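Side-chain contacts in carboxylase (Deinococcus radiodurans, PDB 5H80), which probably carboxylates biotin with bicarbonate at the expense of ATP, serving as the biotin carboxylase domain of a single-chain bacterial carboxylase: residues L252-C257 and A278-L283; V427-R430 and G436-R439; A38-V43 and P416-L421. All coordinates share one frame; numbering follows the deposited sequence.

Interaction 1: L252-C257 and A278-L283; sequences LWERDC and AVRTAL
Glu254 and Arg280 meet in a two-pronged salt bridge that is the heart of this contact. The arginine offers its side rather than its end: NE donates to Glu254 OE1 over 2.8 Å, and Arg280 NH2 reaches Glu254 OE2, also at 2.8 Å. Both bonds are fairly straight, and both oxygens lie close to the guanidinium plane. The carboxylate, however, is turned 45° against that plane, so each nitrogen comes at its oxygen from above the carboxylate and not within it. Arg280 runs out straight from the helix, CG anti to the backbone N (chi1 178°), and bends at chi3, the turn that swings its NE side onto the acid. Against the root of this guanidinium lies Trp253, whose CD1 sits 4.1 Å from Arg280 CD; the indole and guanidinium planes stand 72° apart.

The glutamate comes from strand 249-256, an outermost strand of the four-stranded antiparallel sheet of the ATP-grasp region, and the arginine from helix 277-293, which packs beside that sheet. Leu283, one turn further along the helix, has its side chain on Phe304 and Val306 of strand 299-306, while Val279 also touches Val306.

Further out, the polar ends have other holders. Glu254 OE2 takes a second hydrogen bond, the third for the carboxylate, from the backbone N of Ala272, so that the buried oxygen is shared between Arg280 and a main-chain amide. The indole of Trp253 is tied down through NE1 to the carbonyl of Ala361, and His251 meets its ring edge-to-face.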
loop_
_atom_site.group_PDB
_atom_site.type_symbol
_atom_site.label_atom_id
_atom_site.label_comp_id
_atom_site.label_asym_id
_atom_site.label_seq_id
_atom_site.Cartn_x
_atom_site.Cartn_y
_atom_site.Cartn_z
ATOM N N LEU A 252 11.378 2.809 -15.910
ATOM C CA LEU A 252 11.063 2.916 -14.423
ATOM C C LEU A 252 12.283 2.468 -13.572
ATOM O O LEU A 252 12.116 1.743 -12.564
ATOM C CB LEU A 252 9.744 2.249 -14.013
ATOM C CG LEU A 252 8.432 2.881 -14.411
ATOM C CD1 LEU A 252 8.367 4.361 -13.979
ATOM C CD2 LEU A 252 8.283 2.675 -15.854
ATOM N N TRP A 253 13.526 2.804 -14.002
ATOM C CA TRP A 253 14.734 2.501 -13.295
ATOM C C TRP A 253 14.936 0.983 -13.145
ATOM O O TRP A 253 14.442 0.209 -13.975
ATOM C CB TRP A 253 14.807 3.271 -11.896
ATOM C CG TRP A 253 14.767 4.793 -12.165
ATOM C CD1 TRP A 253 15.810 5.628 -12.419
ATOM C CD2 TRP A 253 13.608 5.616 -12.060
ATOM N NE1 TRP A 253 15.362 6.914 -12.529
ATOM C CE2 TRP A 253 14.013 6.941 -12.341
ATOM C CE3 TRP A 253 12.223 5.336 -11.813
ATOM C CZ2 TRP A 253 13.094 8.026 -12.310
ATOM C CZ3 TRP A 253 11.299 6.450 -11.839
ATOM C CH2 TRP A 253 11.763 7.720 -12.012
ATOM N N GLU A 254 15.538 0.558 -12.055
ATOM C CA GLU A 254 16.028 -0.769 -11.883
ATOM C C GLU A 254 15.436 -1.562 -10.771
ATOM O O GLU A 254 14.919 -1.029 -9.758
ATOM C CB GLU A 254 17.546 -0.795 -11.787
ATOM C CG GLU A 254 18.263 -0.560 -10.476
ATOM C CD GLU A 254 18.089 0.846 -9.869
ATOM O OE1 GLU A 254 17.669 1.743 -10.617
ATOM O OE2 GLU A 254 18.448 0.925 -8.694
ATOM N N ARG A 255 15.751 -2.866 -10.777
ATOM C CA ARG A 255 15.483 -3.800 -9.652
ATOM C C ARG A 255 16.643 -4.743 -9.516
ATOM O O ARG A 255 17.348 -4.997 -10.537
ATOM C CB ARG A 255 14.253 -4.682 -9.911
ATOM C CG ARG A 255 12.906 -4.068 -9.946
ATOM C CD ARG A 255 11.755 -4.984 -10.360
ATOM N NE ARG A 255 11.793 -5.474 -11.737
ATOM C CZ ARG A 255 11.068 -5.012 -12.732
ATOM N NH1 ARG A 255 10.207 -3.979 -12.593
ATOM N NH2 ARG A 255 11.171 -5.590 -13.892
ATOM N N ASP A 256 16.909 -5.176 -8.277
ATOM C CA ASP A 256 17.988 -6.101 -7.997
ATOM C C ASP A 256 17.386 -7.343 -7.438
ATOM O O ASP A 256 16.740 -7.330 -6.378
ATOM C CB ASP A 256 18.984 -5.524 -7.096
ATOM C CG ASP A 256 20.258 -6.371 -6.892
ATOM O OD1 ASP A 256 20.155 -7.527 -6.447
ATOM O OD2 ASP A 256 21.318 -5.738 -7.155
ATOM N N CYS A 257 17.682 -8.409 -8.131
ATOM C CA CYS A 257 17.112 -9.722 -7.827
ATOM C C CYS A 257 18.265 -10.745 -7.582
ATOM O O CYS A 257 18.172 -11.920 -7.998
ATOM C CB CYS A 257 16.305 -10.227 -8.961
ATOM S SG CYS A 257 15.033 -9.056 -9.559
ATOM N N ALA A 278 26.495 6.315 -11.838
ATOM C CA ALA A 278 27.177 6.099 -13.122
ATOM C C ALA A 278 26.804 4.672 -13.623
ATOM O O ALA A 278 26.527 4.542 -14.874
ATOM C CB ALA A 278 28.686 6.210 -12.888
ATOM N N VAL A 279 26.644 3.663 -12.755
ATOM C CA VAL A 279 26.361 2.279 -13.204
ATOM C C VAL A 279 24.890 2.241 -13.576
ATOM O O VAL A 279 24.515 1.601 -14.551
ATOM C CB VAL A 279 26.626 1.194 -12.120
ATOM C CG1 VAL A 279 26.321 -0.239 -12.617
ATOM C CG2 VAL A 279 28.121 1.259 -11.661
ATOM N N ARG A 280 24.048 2.782 -12.675
ATOM C CA ARG A 280 22.641 2.982 -13.019
ATOM C C ARG A 280 22.421 3.587 -14.383
ATOM O O ARG A 280 21.619 3.008 -15.111
ATOM C CB ARG A 280 21.916 3.729 -11.902
ATOM C CG ARG A 280 20.454 4.012 -12.220
ATOM C CD ARG A 280 19.549 4.602 -11.135
ATOM N NE ARG A 280 19.452 3.803 -9.941
ATOM C CZ ARG A 280 20.132 3.984 -8.814
ATOM N NH1 ARG A 280 20.940 5.073 -8.626
ATOM N NH2 ARG A 280 20.010 3.138 -7.858
ATOM N N THR A 281 23.061 4.723 -14.725
ATOM C CA THR A 281 22.740 5.421 -15.909
ATOM C C THR A 281 23.253 4.554 -17.065
ATOM O O THR A 281 22.609 4.569 -18.094
ATOM C CB THR A 281 23.201 6.889 -16.082
ATOM O OG1 THR A 281 24.176 7.054 -17.104
ATOM C CG2 THR A 281 23.310 7.564 -14.980
ATOM N N ALA A 282 24.348 3.864 -16.842
ATOM C CA ALA A 282 24.780 2.945 -17.951
ATOM C C ALA A 282 23.866 1.768 -18.270
ATOM O O ALA A 282 23.537 1.482 -19.500
ATOM C CB ALA A 282 26.178 2.469 -17.735
ATOM N N LEU A 283 23.402 1.126 -17.214
ATOM C CA LEU A 283 22.421 0.057 -17.351
ATOM C C LEU A 283 21.164 0.495 -18.028
ATOM O O LEU A 283 20.698 -0.084 -18.979
ATOM C CB LEU A 283 22.074 -0.505 -16.002
ATOM C CG LEU A 283 22.685 -1.654 -15.265
ATOM C CD1 LEU A 283 23.518 -2.728 -16.009
ATOM C CD2 LEU A 283 23.096 -1.341 -13.892
#

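Interaction 2: V427-R430 and G436-R439; sequences VHRR and GLLR. With EDO (1,2-ethanediol), chain D.
Arg429 and Leu437 lie alongside each other, pointing opposite ways, the arginine running out over the helix while the leucine's CD1 comes to lie against the strand. Arg429 CD rests 3.7 Å from Leu437 CA, and beyond it the guanidinium lays one face over the carbonyl carbon of Gly436, 3.5 Å below the plane and toward the rim. With no side chain at Gly436, the flat group can settle close to the helix backbone. Arg429 NH1 is 3.3 Å from Gly436 O, but the angle is too poor for a hydrogen bond; a water instead joins the two, donating to Gly436 O and accepting a weak bond from NH1.

In Leu437, chi1 of 180° with chi2 near 63° brings CD1 to the strand, 4.1 Å from Val427 CG1 and 3.7 Å from Val427 O. Asp431 holds Arg429 NE in a salt bridge, Gln440 takes NH1, and NH2 donates to Ala53 O of the second subunit.

Next along, Arg430 NE lies 2.7 Å from O1 of an ethanediol, probably from the crystallisation liquor, and Arg430 NH1 bonds its O2; the diol also bonds Glu330 of the second subunit. The arrangement is a strand followed directly by a helix packed on its sheet, in the C-terminal region of the biotin carboxylase fold, with its arginine end at the dimer interface.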
loop_
_atom_site.group_PDB
_atom_site.type_symbol
_atom_site.label_atom_id
_atom_site.label_comp_id
_atom_site.label_asym_id
_atom_site.label_seq_id
_atom_site.Cartn_x
_atom_site.Cartn_y
_atom_site.Cartn_z
ATOM N N VAL A 427 7.216 -4.697 0.664
ATOM C CA VAL A 427 7.288 -3.739 1.766
ATOM C C VAL A 427 7.993 -2.490 1.296
ATOM O O VAL A 427 8.931 -2.553 0.499
ATOM C CB VAL A 427 7.934 -4.342 2.940
ATOM C CG1 VAL A 427 8.273 -3.321 3.952
ATOM C CG2 VAL A 427 7.039 -5.384 3.589
ATOM N N HIS A 428 7.510 -1.323 1.734
ATOM C CA HIS A 428 7.966 -0.022 1.154
ATOM C C HIS A 428 8.091 1.053 2.228
ATOM O O HIS A 428 7.379 1.026 3.169
ATOM C CB HIS A 428 7.011 0.448 0.130
ATOM C CG HIS A 428 7.263 1.816 -0.405
ATOM N ND1 HIS A 428 6.331 2.838 -0.266
ATOM C CD2 HIS A 428 8.268 2.332 -1.168
ATOM C CE1 HIS A 428 6.753 3.911 -0.920
ATOM N NE2 HIS A 428 7.942 3.637 -1.440
ATOM N N ARG A 429 9.220 1.740 2.195
ATOM C CA ARG A 429 9.357 2.880 3.034
ATOM C C ARG A 429 9.993 4.034 2.329
ATOM O O ARG A 429 10.521 3.948 1.175
ATOM C CB ARG A 429 10.137 2.505 4.223
ATOM C CG ARG A 429 11.532 2.111 3.949
ATOM C CD ARG A 429 12.058 1.413 5.209
ATOM N NE ARG A 429 12.421 2.335 6.294
ATOM C CZ ARG A 429 12.211 2.134 7.607
ATOM N NH1 ARG A 429 11.539 1.105 8.043
ATOM N NH2 ARG A 429 12.699 2.996 8.491
ATOM N N ARG A 430 9.852 5.191 2.940
ATOM C CA ARG A 430 10.249 6.420 2.229
ATOM C C ARG A 430 11.608 7.032 2.611
ATOM O O ARG A 430 11.898 8.120 2.117
ATOM C CB ARG A 430 9.223 7.499 2.462
ATOM C CG ARG A 430 7.889 7.219 1.798
ATOM C CD ARG A 430 6.804 7.434 2.816
ATOM N NE ARG A 430 5.474 6.956 2.405
ATOM C CZ ARG A 430 4.972 6.849 1.161
ATOM N NH1 ARG A 430 3.716 6.390 1.041
ATOM N NH2 ARG A 430 5.575 7.286 0.078
ATOM N N GLY A 436 16.876 -0.792 7.809
ATOM C CA GLY A 436 15.499 -0.430 8.221
ATOM C C GLY A 436 14.329 -1.072 7.380
ATOM O O GLY A 436 13.331 -1.642 7.912
ATOM N N LEU A 437 14.629 -1.186 6.066
ATOM C CA LEU A 437 13.760 -1.863 5.137
ATOM C C LEU A 437 13.740 -3.401 5.426
ATOM O O LEU A 437 12.663 -3.951 5.512
ATOM C CB LEU A 437 14.202 -1.627 3.644
ATOM C CG LEU A 437 13.288 -2.343 2.615
ATOM C CD1 LEU A 437 11.861 -1.853 2.616
ATOM C CD2 LEU A 437 13.904 -2.237 1.177
ATOM N N LEU A 438 14.892 -4.027 5.621
ATOM C CA LEU A 438 14.933 -5.420 5.948
ATOM C C LEU A 438 14.162 -5.823 7.266
ATOM O O LEU A 438 13.528 -6.856 7.321
ATOM C CB LEU A 438 16.356 -5.855 5.992
ATOM C CG LEU A 438 17.051 -5.635 4.674
ATOM C CD1 LEU A 438 18.463 -5.848 5.095
ATOM C CD2 LEU A 438 16.635 -6.630 3.576
ATOM N N ARG A 439 14.287 -4.966 8.302
ATOM C CA ARG A 439 13.681 -5.087 9.642
ATOM C C ARG A 439 12.162 -5.014 9.413
ATOM O O ARG A 439 11.422 -5.893 9.889
ATOM C CB ARG A 439 14.167 -3.962 10.624
ATOM C CG ARG A 439 15.569 -4.113 11.181
ATOM C CD ARG A 439 16.185 -2.782 11.700
ATOM N NE ARG A 439 17.631 -2.955 11.974
ATOM C CZ ARG A 439 18.555 -1.974 11.864
ATOM N NH1 ARG A 439 18.193 -0.746 11.505
ATOM N NH2 ARG A 439 19.866 -2.226 12.127
HETATM C C1 EDO D . 3.444 5.419 5.611
HETATM O O1 EDO D . 4.473 5.779 4.666
HETATM C C2 EDO D . 2.121 5.354 4.874
HETATM O O2 EDO D . 2.194 5.231 3.458
HETATM O O HOH W 1 12.430 -0.528 10.445
#

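Interaction 3: A38-V43 and P416-L421; sequences ANRGEV and PQYDAL
Glu42 and Leu421 mark the nearest approach of the two backbones, their CA atoms 8.3 Å apart, so side chains have to bridge the gap. In 38-43 the chain leaves strand 34-37 and turns at Gly41, which has a positive phi (76°) and occupies the N-cap position of helix 42-53. Segment 416-421 is an irregular loop that enters strand 421-429 through an Asx turn, in which Asp419 OD1 accepts from Leu421 N at 3.0 Å.

Arg40 and Tyr418 carry the contact. The arginine chain curls, with CG between the backbone N and the carbonyl carbon (chi1 51°) and further bends at chi2 and chi3, and this lays its guanidinium flat on the phenol: centres 4.2 Å apart, planes 9° from parallel, an off-centre cation-pi contact. The overlap is offset toward the root of the ring; Arg40 CZ stands 3.6 Å from Tyr418 CG, and Arg40 NH2 meets Tyr418 CB. Gln417 CB covers the opposite face of the tyrosine. Beside this stack, Glu42 CG packs 3.8 Å from Leu421 CD2, while Glu42 OE1 is hydrogen-bonded to Tyr111 OH and forms a salt bridge with Lys424.

At the guanidinium edge, Arg40 NH2 donates to a water 3.0 Å away, which lies within hydrogen-bonding distance of Asp419 OD1 and Leu421 O. Arg40 NH1 forms a salt bridge with Asp66, and Phe407 adds a second cation-pi partner. Tyr418 OH is bonded to Asp65. The arginine's charge is thus met by aromatic rings, a carboxylate and water, which should hold its plane in place where the N-terminal and C-terminal regions meet.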
loop_
_atom_site.group_PDB
_atom_site.type_symbol
_atom_site.label_atom_id
_atom_site.label_comp_id
_atom_site.label_asym_id
_atom_site.label_seq_id
_atom_site.Cartn_x
_atom_site.Cartn_y
_atom_site.Cartn_z
ATOM N N ALA A 38 -5.303 -15.087 -20.132
ATOM C CA ALA A 38 -4.767 -16.420 -20.430
ATOM C C ALA A 38 -3.671 -16.898 -19.424
ATOM O O ALA A 38 -2.528 -17.069 -19.775
ATOM C CB ALA A 38 -4.238 -16.505 -21.863
ATOM N N ASN A 39 -4.069 -17.059 -18.169
ATOM C CA ASN A 39 -3.175 -17.289 -17.084
ATOM C C ASN A 39 -4.014 -17.618 -15.808
ATOM O O ASN A 39 -5.212 -17.903 -15.937
ATOM C CB ASN A 39 -2.205 -16.084 -16.809
ATOM C CG ASN A 39 -0.827 -16.549 -16.367
ATOM O OD1 ASN A 39 -0.693 -17.318 -15.438
ATOM N ND2 ASN A 39 0.214 -16.157 -17.053
ATOM N N ARG A 40 -3.344 -17.741 -14.668
ATOM C CA ARG A 40 -4.012 -18.143 -13.435
ATOM C C ARG A 40 -3.298 -17.646 -12.212
ATOM O O ARG A 40 -2.195 -17.088 -12.325
ATOM C CB ARG A 40 -4.151 -19.688 -13.479
ATOM C CG ARG A 40 -2.865 -20.393 -13.788
ATOM C CD ARG A 40 -2.026 -20.624 -12.582
ATOM N NE ARG A 40 -2.686 -21.209 -11.354
ATOM C CZ ARG A 40 -2.137 -21.215 -10.123
ATOM N NH1 ARG A 40 -2.759 -21.730 -9.060
ATOM N NH2 ARG A 40 -0.906 -20.716 -9.926
ATOM N N GLY A 41 -3.874 -17.825 -11.011
ATOM C CA GLY A 41 -3.116 -17.615 -9.803
ATOM C C GLY A 41 -2.953 -16.114 -9.562
ATOM O O GLY A 41 -3.778 -15.332 -10.116
ATOM N N GLU A 42 -1.837 -15.747 -8.914
ATOM C CA GLU A 42 -1.649 -14.355 -8.426
ATOM C C GLU A 42 -1.630 -13.331 -9.603
ATOM O O GLU A 42 -2.336 -12.294 -9.551
ATOM C CB GLU A 42 -0.482 -14.207 -7.486
ATOM C CG GLU A 42 0.855 -14.288 -8.145
ATOM C CD GLU A 42 1.327 -12.965 -8.786
ATOM O OE1 GLU A 42 2.350 -13.032 -9.429
ATOM O OE2 GLU A 42 0.630 -11.905 -8.790
ATOM N N VAL A 43 -1.053 -13.687 -10.747
ATOM C CA VAL A 43 -1.079 -12.808 -11.911
ATOM C C VAL A 43 -2.489 -12.553 -12.576
ATOM O O VAL A 43 -2.714 -11.385 -13.038
ATOM C CB VAL A 43 0.033 -13.116 -12.950
ATOM C CG1 VAL A 43 -0.277 -14.271 -13.871
ATOM C CG2 VAL A 43 0.391 -11.841 -13.720
ATOM N N PRO A 416 -0.179 -29.434 -7.364
ATOM C CA PRO A 416 1.213 -29.501 -7.822
ATOM C C PRO A 416 1.411 -29.234 -9.315
ATOM O O PRO A 416 2.548 -29.269 -9.802
ATOM C CB PRO A 416 1.611 -30.951 -7.510
ATOM C CG PRO A 416 0.344 -31.718 -7.599
ATOM C CD PRO A 416 -0.744 -30.778 -7.090
ATOM N N GLN A 417 0.353 -28.991 -10.083
ATOM C CA GLN A 417 0.500 -28.647 -11.447
ATOM C C GLN A 417 1.133 -27.288 -11.643
ATOM O O GLN A 417 1.607 -26.975 -12.716
ATOM C CB GLN A 417 -0.864 -28.610 -12.119
ATOM C CG GLN A 417 -1.463 -30.017 -12.329
ATOM C CD GLN A 417 -0.796 -30.680 -13.507
ATOM O OE1 GLN A 417 -0.542 -30.033 -14.543
ATOM N NE2 GLN A 417 -0.445 -31.945 -13.350
ATOM N N TYR A 418 1.145 -26.478 -10.596
ATOM C CA TYR A 418 1.484 -25.048 -10.743
ATOM C C TYR A 418 2.644 -24.809 -9.788
ATOM O O TYR A 418 2.938 -25.592 -8.877
ATOM C CB TYR A 418 0.310 -24.108 -10.417
ATOM C CG TYR A 418 -0.967 -24.524 -11.108
ATOM C CD1 TYR A 418 -1.006 -24.524 -12.496
ATOM C CD2 TYR A 418 -2.005 -25.053 -10.427
ATOM C CE1 TYR A 418 -2.136 -25.000 -13.181
ATOM C CE2 TYR A 418 -3.166 -25.522 -11.104
ATOM C CZ TYR A 418 -3.198 -25.508 -12.488
ATOM O OH TYR A 418 -4.286 -25.988 -13.243
ATOM N N ASP A 419 3.293 -23.689 -10.021
ATOM C CA ASP A 419 4.431 -23.347 -9.223
ATOM C C ASP A 419 4.058 -23.172 -7.739
ATOM O O ASP A 419 2.861 -23.172 -7.384
ATOM C CB ASP A 419 5.141 -22.168 -9.859
ATOM C CG ASP A 419 4.438 -20.819 -9.614
ATOM O OD1 ASP A 419 3.699 -20.662 -8.595
ATOM O OD2 ASP A 419 4.601 -19.926 -10.475
ATOM N N ALA A 420 5.098 -22.979 -6.911
ATOM C CA ALA A 420 4.960 -23.054 -5.451
ATOM C C ALA A 420 4.576 -21.699 -4.858
ATOM O O ALA A 420 4.318 -21.650 -3.659
ATOM C CB ALA A 420 6.254 -23.523 -4.783
ATOM N N LEU A 421 4.441 -20.685 -5.690
ATOM C CA LEU A 421 4.113 -19.340 -5.137
ATOM C C LEU A 421 2.768 -19.313 -4.496
ATOM O O LEU A 421 1.714 -19.658 -5.143
ATOM C CB LEU A 421 4.261 -18.349 -6.203
ATOM C CG LEU A 421 4.149 -16.863 -5.759
ATOM C CD1 LEU A 421 5.357 -16.448 -4.941
ATOM C CD2 LEU A 421 4.046 -16.038 -7.031
HETATM O O HOH W 2 1.071 -20.755 -7.614
#

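From the N terminus, residues 38-43 follow strand 34-37, the first in the chain and the middle one of the parallel sheet, and their partner, 416-421, arrives only some 370 residues later; interaction 3 closes a very long loop and ties the N-terminal region to the C-terminal one. Interaction 1 falls wholly within that span, closing a short excursion between an outer strand and a helix of the ATP-grasp region. Interaction 2 comes just after interaction 3 has closed, joining the far end of strand 421-429 to the helix that follows. None touches another: centre to centre, interactions 1 and 2 are about 20 Å apart, 2 and 3 about 28 Å, 1 and 3 about 29 Å.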